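PDB 3UOR: ABC transporter sugar binding protein from Xanthomonas axonopodis pv. citri, which probably binds maltose or a related sugar in the periplasm and delivers it to a membrane ABC transporter for uptake. Local coordinates for residues Val125-Thr128 against Asn129-Asp132; Gly362-Leu365 against Glu366-Ala370. All blocks are in the same frame, centred on the assembly; numbering follows the deposited sequence.

Interaction 1 of 2, residues Val125-Thr128 against Asn129-Asp132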
loop_
_atom_site.group_PDB
_atom_site.type_symbol
_atom_site.label_atom_id
_atom_site.label_comp_id
_atom_site.label_asym_id
_atom_site.label_seq_id
_atom_site.Cartn_x
_atom_site.Cartn_y
_atom_site.Cartn_z
ATOM N N VAL A 125 2.786 3.543 9.108
ATOM C CA VAL A 125 1.612 2.664 9.118
ATOM C C VAL A 125 0.599 3.068 10.204
ATOM O O VAL A 125 -0.599 3.143 9.947
ATOM C CB VAL A 125 2.037 1.207 9.302
ATOM C CG1 VAL A 125 0.824 0.307 9.430
ATOM C CG2 VAL A 125 2.919 0.772 8.117
ATOM N N TRP A 126 1.076 3.353 11.412
ATOM C CA TRP A 126 0.190 3.821 12.481
ATOM C C TRP A 126 -0.481 5.113 12.039
ATOM O O TRP A 126 -1.653 5.347 12.285
ATOM C CB TRP A 126 0.988 4.104 13.757
ATOM C CG TRP A 126 0.104 4.260 14.965
ATOM C CD1 TRP A 126 -0.212 5.419 15.611
ATOM C CD2 TRP A 126 -0.578 3.213 15.670
ATOM N NE1 TRP A 126 -1.042 5.157 16.673
ATOM C CE2 TRP A 126 -1.289 3.812 16.725
ATOM C CE3 TRP A 126 -0.667 1.828 15.498
ATOM C CZ2 TRP A 126 -2.075 3.075 17.614
ATOM C CZ3 TRP A 126 -1.450 1.093 16.386
ATOM C CH2 TRP A 126 -2.140 1.720 17.428
ATOM N N ASP A 127 0.291 5.973 11.394
ATOM C CA ASP A 127 -0.200 7.295 11.020
ATOM C C ASP A 127 -1.425 7.222 10.095
ATOM O O ASP A 127 -2.291 8.089 10.159
ATOM C CB ASP A 127 0.940 8.130 10.405
ATOM C CG ASP A 127 0.520 9.548 10.078
ATOM O OD1 ASP A 127 -0.048 10.228 10.957
ATOM O OD2 ASP A 127 0.772 9.998 8.937
ATOM N N THR A 128 -1.525 6.181 9.265
ATOM C CA THR A 128 -2.685 6.054 8.375
ATOM C C THR A 128 -4.005 5.887 9.136
ATOM O O THR A 128 -5.068 6.091 8.565
ATOM C CB THR A 128 -2.557 4.893 7.356
ATOM O OG1 THR A 128 -2.590 3.631 8.034
ATOM C CG2 THR A 128 -1.256 4.985 6.565
ATOM N N ASN A 129 -3.954 5.514 10.414
ATOM C CA ASN A 129 -5.199 5.337 11.165
ATOM C C ASN A 129 -5.588 6.568 11.963
ATOM O O ASN A 129 -6.582 6.567 12.676
ATOM C CB ASN A 129 -5.117 4.128 12.090
ATOM C CG ASN A 129 -5.205 2.828 11.341
ATOM O OD1 ASN A 129 -6.097 2.028 11.583
ATOM N ND2 ASN A 129 -4.292 2.617 10.416
ATOM N N LEU A 130 -4.785 7.617 11.861
ATOM C CA LEU A 130 -5.060 8.835 12.610
ATOM C C LEU A 130 -5.755 9.837 11.704
ATOM O O LEU A 130 -5.266 10.170 10.624
ATOM C CB LEU A 130 -3.766 9.428 13.156
ATOM C CG LEU A 130 -3.196 8.687 14.363
ATOM C CD1 LEU A 130 -1.773 9.152 14.652
ATOM C CD2 LEU A 130 -4.107 8.928 15.558
ATOM N N VAL A 131 -6.921 10.289 12.126
ATOM C CA VAL A 131 -7.661 11.245 11.333
ATOM C C VAL A 131 -7.940 12.455 12.191
ATOM O O VAL A 131 -8.742 12.395 13.131
ATOM C CB VAL A 131 -8.968 10.656 10.795
ATOM C CG1 VAL A 131 -9.773 11.740 10.114
ATOM C CG2 VAL A 131 -8.672 9.527 9.825
ATOM N N ASP A 132 -7.243 13.543 11.887
ATOM C CA ASP A 132 -7.440 14.767 12.620
ATOM C C ASP A 132 -6.995 14.555 14.058
ATOM O O ASP A 132 -7.647 15.025 14.990
ATOM C CB ASP A 132 -8.919 15.141 12.595
ATOM C CG ASP A 132 -9.141 16.624 12.735
ATOM O OD1 ASP A 132 -8.560 17.375 11.919
ATOM O OD2 ASP A 132 -9.895 17.033 13.649
#

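Interaction 2 of 2, residues Gly362-Leu365 against Glu366-Ala370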
loop_
_atom_site.group_PDB
_atom_site.type_symbol
_atom_site.label_atom_id
_atom_site.label_comp_id
_atom_site.label_asym_id
_atom_site.label_seq_id
_atom_site.Cartn_x
_atom_site.Cartn_y
_atom_site.Cartn_z
ATOM N N GLY A 362 10.260 -5.601 5.126
ATOM C CA GLY A 362 10.364 -5.259 6.531
ATOM C C GLY A 362 11.222 -4.026 6.691
ATOM O O GLY A 362 10.926 -3.156 7.492
ATOM N N ASP A 363 12.286 -3.932 5.913
ATOM C CA ASP A 363 13.108 -2.721 5.957
ATOM C C ASP A 363 12.349 -1.470 5.450
ATOM O O ASP A 363 12.446 -0.377 6.045
ATOM C CB ASP A 363 14.383 -2.925 5.129
ATOM C CG ASP A 363 15.325 -1.742 5.209
ATOM O OD1 ASP A 363 15.935 -1.523 6.267
ATOM O OD2 ASP A 363 15.453 -1.024 4.214
ATOM N N GLN A 364 11.612 -1.613 4.350
ATOM C CA GLN A 364 10.940 -0.437 3.742
ATOM C C GLN A 364 9.829 0.106 4.642
ATOM O O GLN A 364 9.559 1.315 4.662
ATOM C CB GLN A 364 10.358 -0.769 2.361
ATOM C CG GLN A 364 9.738 0.458 1.646
ATOM C CD GLN A 364 9.558 0.223 0.155
ATOM O OE1 GLN A 364 10.523 -0.008 -0.557
ATOM N NE2 GLN A 364 8.317 0.294 -0.321
ATOM N N LEU A 365 9.192 -0.798 5.386
ATOM C CA LEU A 365 8.121 -0.431 6.302
ATOM C C LEU A 365 8.569 0.623 7.304
ATOM O O LEU A 365 7.737 1.363 7.836
ATOM C CB LEU A 365 7.546 -1.653 7.030
ATOM C CG LEU A 365 6.786 -2.579 6.077
ATOM C CD1 LEU A 365 6.072 -3.675 6.844
ATOM C CD2 LEU A 365 5.792 -1.775 5.303
ATOM N N GLU A 366 9.874 0.723 7.546
ATOM C CA GLU A 366 10.351 1.732 8.502
ATOM C C GLU A 366 10.208 3.124 7.916
ATOM O O GLU A 366 10.302 4.104 8.644
ATOM C CB GLU A 366 11.823 1.509 8.872
ATOM C CG GLU A 366 12.093 0.280 9.722
ATOM C CD GLU A 366 11.576 0.414 11.154
ATOM O OE1 GLU A 366 11.121 1.520 11.536
ATOM O OE2 GLU A 366 11.624 -0.600 11.897
ATOM N N ARG A 367 9.998 3.209 6.598
ATOM C CA ARG A 367 10.036 4.491 5.913
ATOM C C ARG A 367 8.724 4.871 5.196
ATOM O O ARG A 367 8.592 5.996 4.692
ATOM C CB ARG A 367 11.218 4.515 4.917
ATOM C CG ARG A 367 12.611 4.403 5.593
ATOM C CD ARG A 367 13.742 4.430 4.541
ATOM N NE ARG A 367 13.686 3.267 3.646
ATOM C CZ ARG A 367 14.239 2.089 3.931
ATOM N NH1 ARG A 367 14.888 1.926 5.088
ATOM N NH2 ARG A 367 14.152 1.074 3.072
ATOM N N VAL A 368 7.758 3.952 5.151
ATOM C CA VAL A 368 6.516 4.225 4.433
ATOM C C VAL A 368 5.816 5.432 5.046
ATOM O O VAL A 368 5.956 5.690 6.236
ATOM C CB VAL A 368 5.575 2.996 4.358
ATOM C CG1 VAL A 368 6.236 1.887 3.559
ATOM C CG2 VAL A 368 5.200 2.534 5.749
ATOM N N LYS A 369 5.093 6.180 4.210
ATOM C CA LYS A 369 4.429 7.433 4.599
ATOM C C LYS A 369 2.974 7.356 4.202
ATOM O O LYS A 369 2.674 6.879 3.104
ATOM C CB LYS A 369 5.005 8.647 3.835
ATOM C CG LYS A 369 6.341 9.214 4.291
ATOM C CD LYS A 369 6.688 10.488 3.464
ATOM C CE LYS A 369 8.163 10.918 3.637
ATOM N NZ LYS A 369 8.636 12.026 2.711
ATOM N N ALA A 370 2.091 7.890 5.051
ATOM C CA ALA A 370 0.669 7.972 4.736
ATOM C C ALA A 370 0.409 9.029 3.653
ATOM O O ALA A 370 1.084 10.058 3.601
ATOM C CB ALA A 370 -0.132 8.294 5.989
HETATM O O HOH W 1 6.889 4.029 8.578
#

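Interaction 1 of 2, residues Val125-Thr128 against Asn129-Asp132
W126 and L130 meet where helix 123-127 gives way to the short strand 130-131, and the chain makes a type I beta turn from D127 to L130, immediately after W126. The bond from L130 N to D127 O, 3.1 Å long with an N-H...O angle of 163°, closes this turn; one residue earlier, N129 N donates to W126 O at 3.0 Å.

The apolar part is slight. One methyl of L130, CD1, lies 4.2 Å from CD1 on the five-membered ring of W126, approaching the indole obliquely. W126 comes within range because its CG stands anti to the backbone N (chi1 -166°), and Y121, L135 and P139 also pack on this tryptophan. L130 CB rests 3.6 Å from D127 O, the acceptor of the leucine's own backbone N-H. Beyond the turn, K373 NZ donates a hydrogen bond to L130 O and makes a long, weak ion pair with D127 OD1.

The remaining polar contact ties T128 back to V125, three residues earlier in the chain. V125 O accepts twice, from T128 N at 3.2 Å and from the T128 hydroxyl, whose OG1 lies 2.8 Å from V125 O in the carbonyl plane.

Interaction 2 of 2, residues Gly362-Leu365 against Glu366-Ala370
D363 and R367 form an i to i+4 salt bridge near the end of helix 359-364, where the chain leaves the helix for the loop leading to helix 377-394. One carboxylate oxygen takes both terminal nitrogens: R367 NH2 reaches D363 OD2 at 2.7 Å, while R367 NH1 makes a weak bond to D363 OD2 at 3.1 Å. NH2 meets OD2 from above the carboxylate plane, the two flat groups being turned 53° apart. A bend at chi3 (-64°) folds the arginine back over the helix end, laying one guanidinium face on D363 O and Q364 CA. Its third nitrogen, NE, donates to G296 O.

The carbonyls of D363 and Q364 find donors in the residues that follow. D363 O accepts E366 N, and Q364 O accepts R367 N at 2.7 Å, with a weak second bond from V368 N. The side chains of Q364 and E366 look elsewhere: Q364 bonds to L289, T144 and R145, and E366 pairs with R344. L365 and V368 lie side by side, L365 CD2 4.1 Å from V368 CG1. A water spans the exit, donating to L365 O at 2.9 Å and to V368 O at 3.0 Å.

How the interactions relate
Both contacts are local and lie in series: 125-132 is complete long before 362-370 begins, so neither nests in nor crosses the other. Each follows a chain leaving the end of a short helix, interaction 1 into strand 130-131, which pairs with strand 134-150, and interaction 2 into the loop before helix 377-394. The fold brings them together, with centres about 14 Å apart. V125 CG2 packs on V368 CG2 at 3.7 Å, and A370 CB lies 3.5 Å from T128 CG2. Strand 134-150 serves both, touching V125 and W126 in one and Q364, L365 and V368 in the other.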